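Long-range contacts in Lin1840 protein (Listeria innocua serovar 6a, PDB 4ZOC), which probably hydrolyses terminal, non-reducing beta-D-glucosyl residues to release beta-D-glucose, as a family 3 beta-glucosidase involved in beta-1,2-glucan metabolism: residues 616-621 with 715-720; 624-629 with 678-683; 646-651 with 699-704; 653-658 with 685-690. The protein carries 2 engineered substitutions. All blocks are in the same frame, centred on the assembly; numbering follows the deposited sequence. Where two conformers were deposited one is given.

Contact 1: 616-621 with 715-720; sequences KELNLG and FEVEVG
Leu-618 uses both backbone polar atoms to reach across to the other strand, and each finds a different residue, as parallel pairing requires. Its N donates to Glu-718 O (3.1 Å, bent to 143° at the hydrogen), while its O accepts from Gly-720 N at 2.9 Å. One step earlier, Glu-718 N gives Lys-616 O a nearly straight bond of 2.9 Å. Water 1, 2.8 Å from Glu-718 O, probably adds a second donor. On the buried face, the CB of Leu-618 rests between Val-717 CG1 (4.0 Å) and Val-719 CG2 (4.1 Å). Val-719 sets CG1 anti to its own N (chi1 -174°), and this methyl meets Leu-620 CD2 at 3.9 Å, so its two branches serve two leucines. Branched apolar residues suit this inner face; the charged Glu-617 and Glu-718 take the outer one. At the start of the pairing Lys-616 bends its chain round until NZ makes a weak 3.2 Å bond to Glu-716 O. Glu-718 leads its carboxylate away from the strand pair to a salt bridge with Arg-284 of the second subunit. Farther out, Val-717 and Val-719 are backbone-bonded to His-701 and Gly-699 on their other flank. The result is a short parallel edge strand added to an otherwise antiparallel sheet of the fibronectin type III-like domain.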
loop_
_atom_site.group_PDB
_atom_site.type_symbol
_atom_site.label_atom_id
_atom_site.label_comp_id
_atom_site.label_asym_id
_atom_site.label_seq_id
_atom_site.Cartn_x
_atom_site.Cartn_y
_atom_site.Cartn_z
ATOM N N LYS A 616 -2.957 19.922 34.071
ATOM C CA LYS A 616 -3.586 20.517 32.931
ATOM C C LYS A 616 -2.489 21.080 31.998
ATOM O O LYS A 616 -2.733 21.260 30.823
ATOM C CB LYS A 616 -4.560 21.626 33.373
ATOM C CG LYS A 616 -6.012 21.298 33.146
ATOM C CD LYS A 616 -6.470 21.750 31.724
ATOM C CE LYS A 616 -5.472 21.458 30.573
ATOM N NZ LYS A 616 -6.109 20.912 29.352
ATOM N N GLU A 617 -1.290 21.330 32.540
ATOM C CA GLU A 617 -0.166 21.910 31.790
ATOM C C GLU A 617 1.101 21.161 32.135
ATOM O O GLU A 617 1.167 20.559 33.185
ATOM C CB GLU A 617 -0.016 23.392 32.156
ATOM C CG GLU A 617 -1.234 24.154 31.686
ATOM C CD GLU A 617 -1.113 25.635 31.819
ATOM O OE1 GLU A 617 -1.272 26.284 30.783
ATOM O OE2 GLU A 617 -0.807 26.136 32.924
ATOM N N LEU A 618 2.094 21.260 31.255
ATOM C CA LEU A 618 3.386 20.628 31.367
ATOM C C LEU A 618 4.314 21.542 30.643
ATOM O O LEU A 618 3.921 22.208 29.618
ATOM C CB LEU A 618 3.360 19.321 30.608
ATOM C CG LEU A 618 4.026 18.087 31.085
ATOM C CD1 LEU A 618 3.734 17.836 32.546
ATOM C CD2 LEU A 618 3.554 16.953 30.197
ATOM N N ASN A 619 5.513 21.658 31.161
ATOM C CA ASN A 619 6.559 22.332 30.436
ATOM C C ASN A 619 7.099 21.431 29.367
ATOM O O ASN A 619 6.910 20.231 29.425
ATOM C CB ASN A 619 7.639 22.754 31.394
ATOM C CG ASN A 619 7.212 23.957 32.248
ATOM O OD1 ASN A 619 7.278 23.904 33.449
ATOM N ND2 ASN A 619 6.834 25.033 31.615
ATOM N N LEU A 620 7.752 22.015 28.384
ATOM C CA LEU A 620 8.483 21.258 27.434
ATOM C C LEU A 620 9.572 20.532 28.174
ATOM O O LEU A 620 10.119 21.017 29.202
ATOM C CB LEU A 620 9.090 22.161 26.387
ATOM C CG LEU A 620 8.122 22.880 25.433
ATOM C CD1 LEU A 620 8.653 24.212 24.887
ATOM C CD2 LEU A 620 7.682 21.914 24.292
ATOM N N GLY A 621 9.919 19.358 27.663
ATOM C CA GLY A 621 11.002 18.559 28.266
ATOM C C GLY A 621 10.584 17.835 29.545
ATOM O O GLY A 621 11.349 17.098 30.101
ATOM N N PHE A 715 -7.940 12.474 28.553
ATOM C CA PHE A 715 -7.530 13.695 29.244
ATOM C C PHE A 715 -6.752 14.600 28.328
ATOM O O PHE A 715 -6.184 14.115 27.336
ATOM C CB PHE A 715 -6.736 13.279 30.465
ATOM C CG PHE A 715 -7.421 12.218 31.271
ATOM C CD1 PHE A 715 -8.526 12.547 32.071
ATOM C CD2 PHE A 715 -7.010 10.902 31.221
ATOM C CE1 PHE A 715 -9.204 11.540 32.764
ATOM C CE2 PHE A 715 -7.689 9.920 31.886
ATOM C CZ PHE A 715 -8.767 10.225 32.684
ATOM N N GLU A 716 -6.753 15.922 28.609
ATOM C CA GLU A 716 -6.028 16.905 27.802
ATOM C C GLU A 716 -4.967 17.573 28.644
ATOM O O GLU A 716 -5.195 17.925 29.825
ATOM C CB GLU A 716 -6.962 17.999 27.217
ATOM C CG GLU A 716 -7.950 17.365 26.298
ATOM C CD GLU A 716 -8.697 18.300 25.405
ATOM O OE1 GLU A 716 -8.766 19.470 25.715
ATOM O OE2 GLU A 716 -9.233 17.807 24.384
ATOM N N VAL A 717 -3.821 17.814 27.995
ATOM C CA VAL A 717 -2.649 18.438 28.591
ATOM C C VAL A 717 -2.107 19.444 27.617
ATOM O O VAL A 717 -1.860 19.151 26.446
ATOM C CB VAL A 717 -1.528 17.448 28.911
ATOM C CG1 VAL A 717 -0.343 18.194 29.477
ATOM C CG2 VAL A 717 -2.013 16.359 29.855
ATOM N N GLU A 718 -1.944 20.660 28.087
ATOM C CA GLU A 718 -1.355 21.664 27.274
ATOM C C GLU A 718 0.152 21.769 27.634
ATOM O O GLU A 718 0.503 22.147 28.742
ATOM C CB GLU A 718 -2.087 23.005 27.483
ATOM C CG GLU A 718 -1.641 24.070 26.503
ATOM C CD GLU A 718 -2.198 23.907 25.085
ATOM O OE1 GLU A 718 -1.462 24.346 24.146
ATOM O OE2 GLU A 718 -3.363 23.442 24.892
ATOM N N VAL A 719 1.004 21.491 26.652
ATOM C CA VAL A 719 2.441 21.559 26.752
ATOM C C VAL A 719 2.960 22.886 26.251
ATOM O O VAL A 719 2.655 23.337 25.129
ATOM C CB VAL A 719 3.106 20.363 25.997
ATOM C CG1 VAL A 719 4.616 20.349 26.220
ATOM C CG2 VAL A 719 2.606 19.062 26.546
ATOM N N GLY A 720 3.674 23.608 27.097
ATOM C CA GLY A 720 4.338 24.841 26.606
ATOM C C GLY A 720 5.291 25.457 27.585
ATOM O O GLY A 720 5.678 24.833 28.448
HETATM O O HOH W 1 1.411 24.808 29.103
#

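Contact 2: 624-629 with 678-683; sequences LHVEVT and FELTSE
Phe-678 begins the pairing with 624-629 by facing Val-626 in a hydrogen-bonded antiparallel pair. Its N donates to Val-626 O at 2.6 Å, and its O accepts from Val-626 N at 2.9 Å in a nearly straight bond. The aromatic ring, with CG set anti to the carbonyl carbon (chi1 -57°), runs along the inner face, and Val-628 CG2 touches its edge at CE2, 4.0 Å off. A large flat residue suits this place because it can also reach Ala-662 of the opposing sheet. Glu-679 comes next, in a non-hydrogen-bonded pair with His-625, and both side chains project onto the outer, exposed face. They lie side by side and point the same way, the imidazole and carboxylate planes 23° apart; CG of Glu-679 comes within 3.5 Å of His-625 CE1, while the carboxylate OE1 is hydrogen-bonded to Ser-623. Leu-680 returns to the inner face and repeats the doubly bonded pattern with Leu-624: its N lies 2.6 Å from Leu-624 O, and its O 2.7 Å from Leu-624 N. Its CD1 branch meets Val-626 CG2 at 4.2 Å, crossing toward the preceding pair, and Leu-624 continues inward to Val-703. Four main-chain bonds therefore satisfy the polar atoms of the two hydrogen-bonded pairs in an apolar, buried setting. The chemistry implies cohesion by backbone bonds and apolar burial on the inside, with a van der Waals contact between His-625 and Glu-679, rather than a hydrogen bond, on the outside.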
loop_
_atom_site.group_PDB
_atom_site.type_symbol
_atom_site.label_atom_id
_atom_site.label_comp_id
_atom_site.label_asym_id
_atom_site.label_seq_id
_atom_site.Cartn_x
_atom_site.Cartn_y
_atom_site.Cartn_z
ATOM N N LEU A 624 5.302 13.441 31.890
ATOM C CA LEU A 624 4.014 13.260 32.455
ATOM C C LEU A 624 3.936 11.955 33.201
ATOM O O LEU A 624 4.166 10.852 32.620
ATOM C CB LEU A 624 2.916 13.354 31.361
ATOM C CG LEU A 624 1.498 13.232 31.856
ATOM C CD1 LEU A 624 1.044 14.515 32.516
ATOM C CD2 LEU A 624 0.563 12.801 30.729
ATOM N N HIS A 625 3.591 12.057 34.495
ATOM C CA HIS A 625 3.384 10.900 35.345
ATOM C C HIS A 625 1.900 10.536 35.443
ATOM O O HIS A 625 1.070 11.337 35.844
ATOM C CB HIS A 625 3.988 11.079 36.741
ATOM C CG HIS A 625 5.466 11.246 36.702
ATOM N ND1 HIS A 625 6.347 10.185 36.743
ATOM C CD2 HIS A 625 6.214 12.355 36.569
ATOM C CE1 HIS A 625 7.576 10.643 36.677
ATOM N NE2 HIS A 625 7.516 11.958 36.539
ATOM N N VAL A 626 1.590 9.307 35.065
ATOM C CA VAL A 626 0.217 8.841 34.959
ATOM C C VAL A 626 0.042 7.710 35.944
ATOM O O VAL A 626 0.787 6.695 35.916
ATOM C CB VAL A 626 -0.111 8.356 33.527
ATOM C CG1 VAL A 626 -1.537 7.921 33.474
ATOM C CG2 VAL A 626 0.161 9.451 32.498
ATOM N N GLU A 627 -0.889 7.892 36.871
ATOM C CA GLU A 627 -1.114 6.920 37.925
ATOM C C GLU A 627 -2.476 6.318 37.754
ATOM O O GLU A 627 -3.472 7.031 37.612
ATOM C CB GLU A 627 -1.032 7.594 39.320
ATOM C CG GLU A 627 -1.276 6.614 40.461
ATOM C CD GLU A 627 -1.223 7.300 41.800
ATOM O OE1 GLU A 627 -0.208 7.143 42.470
ATOM O OE2 GLU A 627 -2.177 8.039 42.135
ATOM N N VAL A 628 -2.531 5.009 37.762
ATOM C CA VAL A 628 -3.753 4.306 37.436
ATOM C C VAL A 628 -4.041 3.274 38.509
ATOM O O VAL A 628 -3.212 2.456 38.816
ATOM C CB VAL A 628 -3.718 3.604 36.053
ATOM C CG1 VAL A 628 -5.064 2.976 35.726
ATOM C CG2 VAL A 628 -3.321 4.582 34.936
ATOM N N THR A 629 -5.252 3.319 39.037
ATOM C CA THR A 629 -5.720 2.323 40.014
ATOM C C THR A 629 -6.662 1.368 39.331
ATOM O O THR A 629 -7.647 1.756 38.680
ATOM C CB THR A 629 -6.474 3.028 41.150
ATOM O OG1 THR A 629 -5.560 3.934 41.762
ATOM C CG2 THR A 629 -6.914 2.062 42.194
ATOM N N PHE A 678 2.936 5.258 35.454
ATOM C CA PHE A 678 3.707 5.282 34.184
ATOM C C PHE A 678 4.381 6.636 34.051
ATOM O O PHE A 678 3.815 7.621 34.433
ATOM C CB PHE A 678 2.785 5.075 32.973
ATOM C CG PHE A 678 1.978 3.833 32.990
ATOM C CD1 PHE A 678 2.526 2.623 32.571
ATOM C CD2 PHE A 678 0.676 3.846 33.433
ATOM C CE1 PHE A 678 1.745 1.498 32.564
ATOM C CE2 PHE A 678 -0.102 2.727 33.419
ATOM C CZ PHE A 678 0.439 1.548 32.995
ATOM N N GLU A 679 5.584 6.705 33.513
ATOM C CA GLU A 679 6.239 7.997 33.185
ATOM C C GLU A 679 6.254 8.146 31.678
ATOM O O GLU A 679 6.850 7.327 30.965
ATOM C CB GLU A 679 7.675 8.029 33.725
ATOM C CG GLU A 679 8.369 9.367 33.461
ATOM C CD GLU A 679 9.780 9.446 33.930
ATOM O OE1 GLU A 679 10.322 10.541 33.836
ATOM O OE2 GLU A 679 10.355 8.436 34.378
ATOM N N LEU A 680 5.594 9.175 31.156
ATOM C CA LEU A 680 5.677 9.435 29.709
ATOM C C LEU A 680 6.680 10.558 29.647
ATOM O O LEU A 680 6.361 11.693 30.063
ATOM C CB LEU A 680 4.317 9.856 29.141
ATOM C CG LEU A 680 3.113 8.907 29.406
ATOM C CD1 LEU A 680 1.856 9.281 28.686
ATOM C CD2 LEU A 680 3.446 7.526 29.063
ATOM N N THR A 681 7.893 10.248 29.181
ATOM C CA THR A 681 8.974 11.256 29.129
ATOM C C THR A 681 8.674 12.171 27.995
ATOM O O THR A 681 7.773 11.891 27.189
ATOM C CB THR A 681 10.360 10.652 28.926
ATOM O OG1 THR A 681 10.454 10.126 27.611
ATOM C CG2 THR A 681 10.700 9.607 29.962
ATOM N N SER A 682 9.451 13.241 27.857
ATOM C CA SER A 682 9.211 14.176 26.757
ATOM C C SER A 682 9.439 13.540 25.365
ATOM O O SER A 682 8.845 13.963 24.379
ATOM C CB SER A 682 9.971 15.473 26.949
ATOM O OG SER A 682 11.329 15.238 26.824
ATOM N N GLU A 683 10.263 12.509 25.305
ATOM C CA GLU A 683 10.421 11.764 24.086
ATOM C C GLU A 683 9.062 11.222 23.559
ATOM O O GLU A 683 8.835 11.173 22.359
ATOM C CB GLU A 683 11.460 10.627 24.295
ATOM C CG GLU A 683 11.844 9.963 22.992
ATOM C CD GLU A 683 10.857 8.873 22.569
ATOM O OE1 GLU A 683 10.286 8.204 23.465
ATOM O OE2 GLU A 683 10.645 8.697 21.340
#

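Contact 3: 646-651 with 699-704; sequences LQDVTA and GLHRVF. With MG (magnesium ion), chain D.
The guanidinium of Arg-702 has Val-649 CG2 over the centre of one face, 3.7 Å from CZ, and Gln-647 OE1 at its edge. That edge contact is a hydrogen bond from NH1 (2.9 Å) that lies in the guanidinium plane yet reaches OE1 from above the amide plane; water 2 takes a second bond from NH1. Gln-647 and Arg-702 can meet so because both run extended, side by side, the glutamine with CG anti to its N (chi1 179°). The ring of Phe-704 meets Gln-647 CB at its edge and has a cation-pi partner in Lys-658. Turned to the other side of the sheet, the His-701 ring has Asp-648 OD1 over one face, with carboxylate and imidazole planes 25° apart. Phe-685 meets this ring edge-to-face. Between the two faces, the backbones of Gln-647 and Arg-702 form a doubly bonded antiparallel pair, and Val-649 N extends it to Leu-700 O at 3.2 Å. Asp-648 binds the magnesium ion through OD1 alone (2.0 Å), leaving OD2 2.7 Å from the coordinated water 3, which probably donates to it. Thr-650 O (2.1 Å) and waters 3, 4, 5 and 6 complete an octahedron. Water 4 also donates to Leu-700 O at 2.6 Å, tying the metal to the second strand. The backbone of Gly-699 takes angles that suit a residue without a side chain, and a CB would also crowd the ion. The site is thus a largely hydrated octahedral magnesium site, built where a strand of the fibronectin type III-like domain runs into a loop.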
loop_
_atom_site.group_PDB
_atom_site.type_symbol
_atom_site.label_atom_id
_atom_site.label_comp_id
_atom_site.label_asym_id
_atom_site.label_seq_id
_atom_site.Cartn_x
_atom_site.Cartn_y
_atom_site.Cartn_z
ATOM N N LEU A 646 -0.900 8.460 23.691
ATOM C CA LEU A 646 -0.799 9.874 23.485
ATOM C C LEU A 646 -1.197 10.312 22.017
ATOM O O LEU A 646 -0.908 9.599 21.004
ATOM C CB LEU A 646 0.617 10.264 23.740
ATOM C CG LEU A 646 0.901 11.590 24.416
ATOM C CD1 LEU A 646 0.089 11.698 25.741
ATOM C CD2 LEU A 646 2.408 11.618 24.614
ATOM N N GLN A 647 -1.890 11.446 21.912
ATOM C CA GLN A 647 -2.153 12.111 20.714
ATOM C C GLN A 647 -1.613 13.560 20.729
ATOM O O GLN A 647 -1.859 14.297 21.680
ATOM C CB GLN A 647 -3.634 12.171 20.425
ATOM C CG GLN A 647 -3.978 12.904 19.124
ATOM C CD GLN A 647 -5.475 13.075 18.882
ATOM O OE1 GLN A 647 -6.291 12.970 19.784
ATOM N NE2 GLN A 647 -5.838 13.301 17.621
ATOM N N ASP A 648 -0.918 13.955 19.653
ATOM C CA ASP A 648 -0.519 15.307 19.361
ATOM C C ASP A 648 -1.596 15.925 18.459
ATOM O O ASP A 648 -1.658 15.605 17.281
ATOM C CB ASP A 648 0.865 15.305 18.728
ATOM C CG ASP A 648 1.510 16.665 18.657
ATOM O OD1 ASP A 648 0.846 17.716 18.919
ATOM O OD2 ASP A 648 2.721 16.667 18.307
ATOM N N VAL A 649 -2.402 16.821 19.000
ATOM C CA VAL A 649 -3.641 17.231 18.336
ATOM C C VAL A 649 -3.397 18.097 17.073
ATOM O O VAL A 649 -4.048 17.923 16.017
ATOM C CB VAL A 649 -4.563 17.933 19.338
ATOM C CG1 VAL A 649 -5.748 18.430 18.649
ATOM C CG2 VAL A 649 -4.995 16.992 20.457
ATOM N N THR A 650 -2.411 18.970 17.193
ATOM C CA THR A 650 -1.967 19.832 16.100
ATOM C C THR A 650 -0.459 19.823 16.031
ATOM O O THR A 650 0.215 20.028 17.028
ATOM C CB THR A 650 -2.438 21.276 16.325
ATOM O OG1 THR A 650 -3.847 21.271 16.595
ATOM C CG2 THR A 650 -2.170 22.153 15.097
ATOM N N ALA A 651 0.073 19.650 14.846
ATOM C CA ALA A 651 1.509 19.652 14.671
ATOM C C ALA A 651 1.924 20.118 13.289
ATOM O O ALA A 651 1.128 20.215 12.374
ATOM C CB ALA A 651 2.031 18.216 14.973
ATOM N N GLY A 699 1.991 22.673 22.562
ATOM C CA GLY A 699 0.607 22.564 22.147
ATOM C C GLY A 699 -0.127 21.511 22.962
ATOM O O GLY A 699 0.389 21.011 23.941
ATOM N N LEU A 700 -1.354 21.220 22.504
ATOM C CA LEU A 700 -2.284 20.364 23.112
ATOM C C LEU A 700 -2.007 18.898 22.778
ATOM O O LEU A 700 -1.843 18.544 21.578
ATOM C CB LEU A 700 -3.690 20.674 22.583
ATOM C CG LEU A 700 -4.854 19.900 23.296
ATOM C CD1 LEU A 700 -4.981 20.080 24.822
ATOM C CD2 LEU A 700 -6.207 20.255 22.629
ATOM N N HIS A 701 -2.049 18.049 23.804
ATOM C CA HIS A 701 -1.967 16.576 23.632
ATOM C C HIS A 701 -3.128 15.972 24.368
ATOM O O HIS A 701 -3.604 16.558 25.363
ATOM C CB HIS A 701 -0.675 16.014 24.200
ATOM C CG HIS A 701 0.538 16.390 23.398
ATOM N ND1 HIS A 701 1.203 15.513 22.592
ATOM C CD2 HIS A 701 1.168 17.586 23.256
ATOM C CE1 HIS A 701 2.165 16.151 21.951
ATOM N NE2 HIS A 701 2.199 17.401 22.385
ATOM N N ARG A 702 -3.609 14.842 23.905
ATOM C CA ARG A 702 -4.556 14.017 24.621
ATOM C C ARG A 702 -3.904 12.773 25.118
ATOM O O ARG A 702 -3.088 12.198 24.462
ATOM C CB ARG A 702 -5.742 13.632 23.738
ATOM C CG ARG A 702 -6.544 14.846 23.297
ATOM C CD ARG A 702 -7.764 14.390 22.556
ATOM N NE ARG A 702 -8.412 15.577 22.058
ATOM C CZ ARG A 702 -8.558 15.927 20.777
ATOM N NH1 ARG A 702 -8.108 15.180 19.771
ATOM N NH2 ARG A 702 -9.161 17.063 20.490
ATOM N N VAL A 703 -4.344 12.332 26.272
ATOM C CA VAL A 703 -3.817 11.208 27.010
ATOM C C VAL A 703 -4.996 10.261 27.193
ATOM O O VAL A 703 -6.060 10.664 27.691
ATOM C CB VAL A 703 -3.259 11.627 28.431
ATOM C CG1 VAL A 703 -2.647 10.400 29.116
ATOM C CG2 VAL A 703 -2.149 12.671 28.307
ATOM N N PHE A 704 -4.840 9.020 26.722
ATOM C CA PHE A 704 -5.880 8.019 26.753
ATOM C C PHE A 704 -5.431 6.880 27.626
ATOM O O PHE A 704 -4.342 6.263 27.415
ATOM C CB PHE A 704 -6.194 7.446 25.355
ATOM C CG PHE A 704 -6.437 8.488 24.287
ATOM C CD1 PHE A 704 -5.369 9.107 23.630
ATOM C CD2 PHE A 704 -7.739 8.796 23.910
ATOM C CE1 PHE A 704 -5.600 10.013 22.634
ATOM C CE2 PHE A 704 -7.975 9.708 22.907
ATOM C CZ PHE A 704 -6.903 10.335 22.266
HETATM MG MG MG D . 1.243 19.671 18.850
HETATM O O HOH W 2 -8.223 15.564 16.850
HETATM O O HOH W 3 3.104 19.297 17.927
HETATM O O HOH W 4 -0.662 19.934 19.681
HETATM O O HOH W 5 2.187 19.741 20.634
HETATM O O HOH W 6 1.503 21.787 18.603
#

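Contact 4: 653-658 with 685-690; sequences ISRPVK and FSFYNH
Arg-655 lays its CD over one face of the Phe-687 ring. From CB, which points toward 685-690, the chain bends at chi2 and chi3, and this folding brings CD down over the aromatic face. There it makes a CH-pi contact, 3.8 Å from CD to the centroid of the Phe-687 ring and 23° off the normal. NE follows at 3.5 Å from Phe-687 CB, and CZ at 3.6 Å from the same carbon. Guanidinium and ring planes are only 2° apart, but the cation is displaced so that Phe-687 CB, rather than the ring centre, sits against its face. At the tip, NH2 donates to water 7 at 2.9 Å, which in turn donates a hydrogen bond to Phe-685 O. A weaker bond from NH2 reaches water 8, which probably donates to Ser-686 O. The charge is answered by a salt bridge from NH2 to Glu-659. Arginine fits well here, its CD over the ring, its flat cation against the CB of the same phenylalanine, and its rim left for water and carboxylate. Beside it, Ile-653 CG1 touches the edge of the Phe-687 ring at CE2 (3.8 Å), and its CD1 continues to the backbone N of His-690 (3.7 Å). The loop between strands 638-648 and 659-668 thus packs on the short strand 687-688, with Gln-217 of helix 212-219 against both Arg-655 and Phe-687, and Ile-244 of the second subunit against Ile-653 and His-690.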
loop_
_atom_site.group_PDB
_atom_site.type_symbol
_atom_site.label_atom_id
_atom_site.label_comp_id
_atom_site.label_asym_id
_atom_site.label_seq_id
_atom_site.Cartn_x
_atom_site.Cartn_y
_atom_site.Cartn_z
ATOM N N ILE A 653 3.468 18.270 11.264
ATOM C CA ILE A 653 3.260 17.064 10.476
ATOM C C ILE A 653 1.907 16.522 11.037
ATOM O O ILE A 653 1.685 16.520 12.237
ATOM C CB ILE A 653 4.385 16.044 10.794
ATOM C CG1 ILE A 653 5.741 16.558 10.305
ATOM C CG2 ILE A 653 4.036 14.694 10.227
ATOM C CD1 ILE A 653 5.882 16.656 8.819
ATOM N N SER A 654 1.048 15.974 10.166
ATOM C CA SER A 654 -0.178 15.395 10.612
ATOM C C SER A 654 0.197 14.149 11.456
ATOM O O SER A 654 0.822 13.267 10.945
ATOM C CB SER A 654 -1.040 14.981 9.362
ATOM O OG SER A 654 -2.279 14.467 9.774
ATOM N N ARG A 655 -0.216 14.080 12.721
ATOM C CA ARG A 655 0.210 13.046 13.643
ATOM C C ARG A 655 -0.902 11.999 13.834
ATOM O O ARG A 655 -2.085 12.278 13.694
ATOM C CB ARG A 655 0.685 13.657 14.994
ATOM C CG ARG A 655 1.898 14.601 14.833
ATOM C CD ARG A 655 3.050 14.264 15.822
ATOM N NE ARG A 655 3.525 12.985 15.507
ATOM C CZ ARG A 655 3.667 11.918 16.291
ATOM N NH1 ARG A 655 4.002 10.819 15.660
ATOM N NH2 ARG A 655 3.580 11.904 17.627
ATOM N N PRO A 656 -0.538 10.779 14.224
ATOM C CA PRO A 656 -1.550 9.746 14.372
ATOM C C PRO A 656 -2.585 10.073 15.457
ATOM O O PRO A 656 -2.287 10.798 16.422
ATOM C CB PRO A 656 -0.754 8.492 14.802
ATOM C CG PRO A 656 0.694 8.893 14.730
ATOM C CD PRO A 656 0.831 10.319 14.347
ATOM N N VAL A 657 -3.798 9.548 15.301
ATOM C CA VAL A 657 -4.861 9.845 16.243
ATOM C C VAL A 657 -4.578 9.327 17.652
ATOM O O VAL A 657 -5.126 9.840 18.652
ATOM C CB VAL A 657 -6.220 9.363 15.750
ATOM C CG1 VAL A 657 -6.593 10.130 14.486
ATOM C CG2 VAL A 657 -6.279 7.853 15.530
ATOM N N LYS A 658 -3.739 8.309 17.724
ATOM C CA LYS A 658 -3.208 7.797 19.002
ATOM C C LYS A 658 -1.897 7.042 18.718
ATOM O O LYS A 658 -1.744 6.403 17.672
ATOM C CB LYS A 658 -4.107 6.631 19.585
ATOM C CG LYS A 658 -5.417 6.976 20.035
ATOM C CD LYS A 658 -6.077 5.722 20.544
ATOM C CE LYS A 658 -7.406 6.012 21.189
ATOM N NZ LYS A 658 -8.405 6.931 20.624
ATOM N N PHE A 685 6.385 12.708 23.639
ATOM C CA PHE A 685 5.688 13.827 23.027
ATOM C C PHE A 685 6.317 14.325 21.718
ATOM O O PHE A 685 5.796 15.235 21.090
ATOM C CB PHE A 685 5.613 15.019 24.023
ATOM C CG PHE A 685 4.749 14.775 25.220
ATOM C CD1 PHE A 685 5.197 14.031 26.314
ATOM C CD2 PHE A 685 3.509 15.349 25.299
ATOM C CE1 PHE A 685 4.363 13.790 27.410
ATOM C CE2 PHE A 685 2.651 15.083 26.354
ATOM C CZ PHE A 685 3.084 14.352 27.448
ATOM N N SER A 686 7.445 13.728 21.364
ATOM C CA SER A 686 8.271 14.187 20.275
ATOM C C SER A 686 7.997 13.390 19.024
ATOM O O SER A 686 7.418 12.267 19.065
ATOM C CB SER A 686 9.713 14.058 20.685
ATOM O OG SER A 686 9.919 14.908 21.829
ATOM N N PHE A 687 8.468 13.978 17.907
ATOM C CA PHE A 687 8.311 13.411 16.587
ATOM C C PHE A 687 9.287 13.989 15.590
ATOM O O PHE A 687 9.911 14.985 15.862
ATOM C CB PHE A 687 6.879 13.592 16.067
ATOM C CG PHE A 687 6.545 14.994 15.689
ATOM C CD1 PHE A 687 6.225 15.924 16.714
ATOM C CD2 PHE A 687 6.621 15.422 14.421
ATOM C CE1 PHE A 687 5.914 17.227 16.378
ATOM C CE2 PHE A 687 6.321 16.727 14.094
ATOM C CZ PHE A 687 5.998 17.622 15.117
ATOM N N TYR A 688 9.403 13.333 14.405
ATOM C CA TYR A 688 10.205 13.795 13.335
ATOM C C TYR A 688 9.498 14.802 12.447
ATOM O O TYR A 688 8.437 14.519 11.983
ATOM C CB TYR A 688 10.674 12.612 12.484
ATOM C CG TYR A 688 11.726 11.817 13.209
ATOM C CD1 TYR A 688 12.996 12.189 13.213
ATOM C CD2 TYR A 688 11.373 10.699 13.974
ATOM C CE1 TYR A 688 13.956 11.420 13.908
ATOM C CE2 TYR A 688 12.291 9.940 14.658
ATOM C CZ TYR A 688 13.586 10.286 14.593
ATOM O OH TYR A 688 14.442 9.503 15.290
ATOM N N ASN A 689 10.081 15.977 12.250
ATOM C CA ASN A 689 9.437 17.004 11.467
ATOM C C ASN A 689 9.799 16.919 9.982
ATOM O O ASN A 689 10.482 15.970 9.574
ATOM C CB ASN A 689 9.687 18.357 12.088
ATOM C CG ASN A 689 11.100 18.867 11.902
ATOM O OD1 ASN A 689 11.921 18.289 11.216
ATOM N ND2 ASN A 689 11.365 20.009 12.534
ATOM N N HIS A 690 9.367 17.892 9.165
ATOM C CA HIS A 690 9.604 17.772 7.698
ATOM C C HIS A 690 11.085 17.804 7.396
ATOM O O HIS A 690 11.499 17.234 6.373
ATOM C CB HIS A 690 8.859 18.858 6.902
ATOM C CG HIS A 690 9.619 20.109 6.783
ATOM N ND1 HIS A 690 9.805 20.968 7.854
ATOM C CD2 HIS A 690 10.345 20.608 5.760
ATOM C CE1 HIS A 690 10.583 21.969 7.479
ATOM N NE2 HIS A 690 10.919 21.776 6.211
HETATM O O HOH W 7 3.906 14.400 18.994
HETATM O O HOH W 8 4.929 11.129 19.939
#

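In the fold
Contacts 1 and 3 share one sheet: strand 712-720 lies beside strand 699-706, and Phe-715 N meets Val-703 O at 2.7 Å. Contact 2 belongs to the facing sheet, and Leu-680 CD1 packs on Leu-646 CD1 (4.2 Å) between the two layers. Phe-685, of contact 4, packs against residues of contacts 1, 2 and 3, its CZ 3.8 Å from Leu-618 CD2. Contacts 3 and 4 have centres 9 Å apart; contact 3 holds the magnesium and contact 4 flanks it, the side chain of Phe-687 coming within about 6 Å of the ion at its nearest atom. The glucose pocket residues Trp-271, Trp-409 and Glu-473 belong to the other two family domains, not to these contacts.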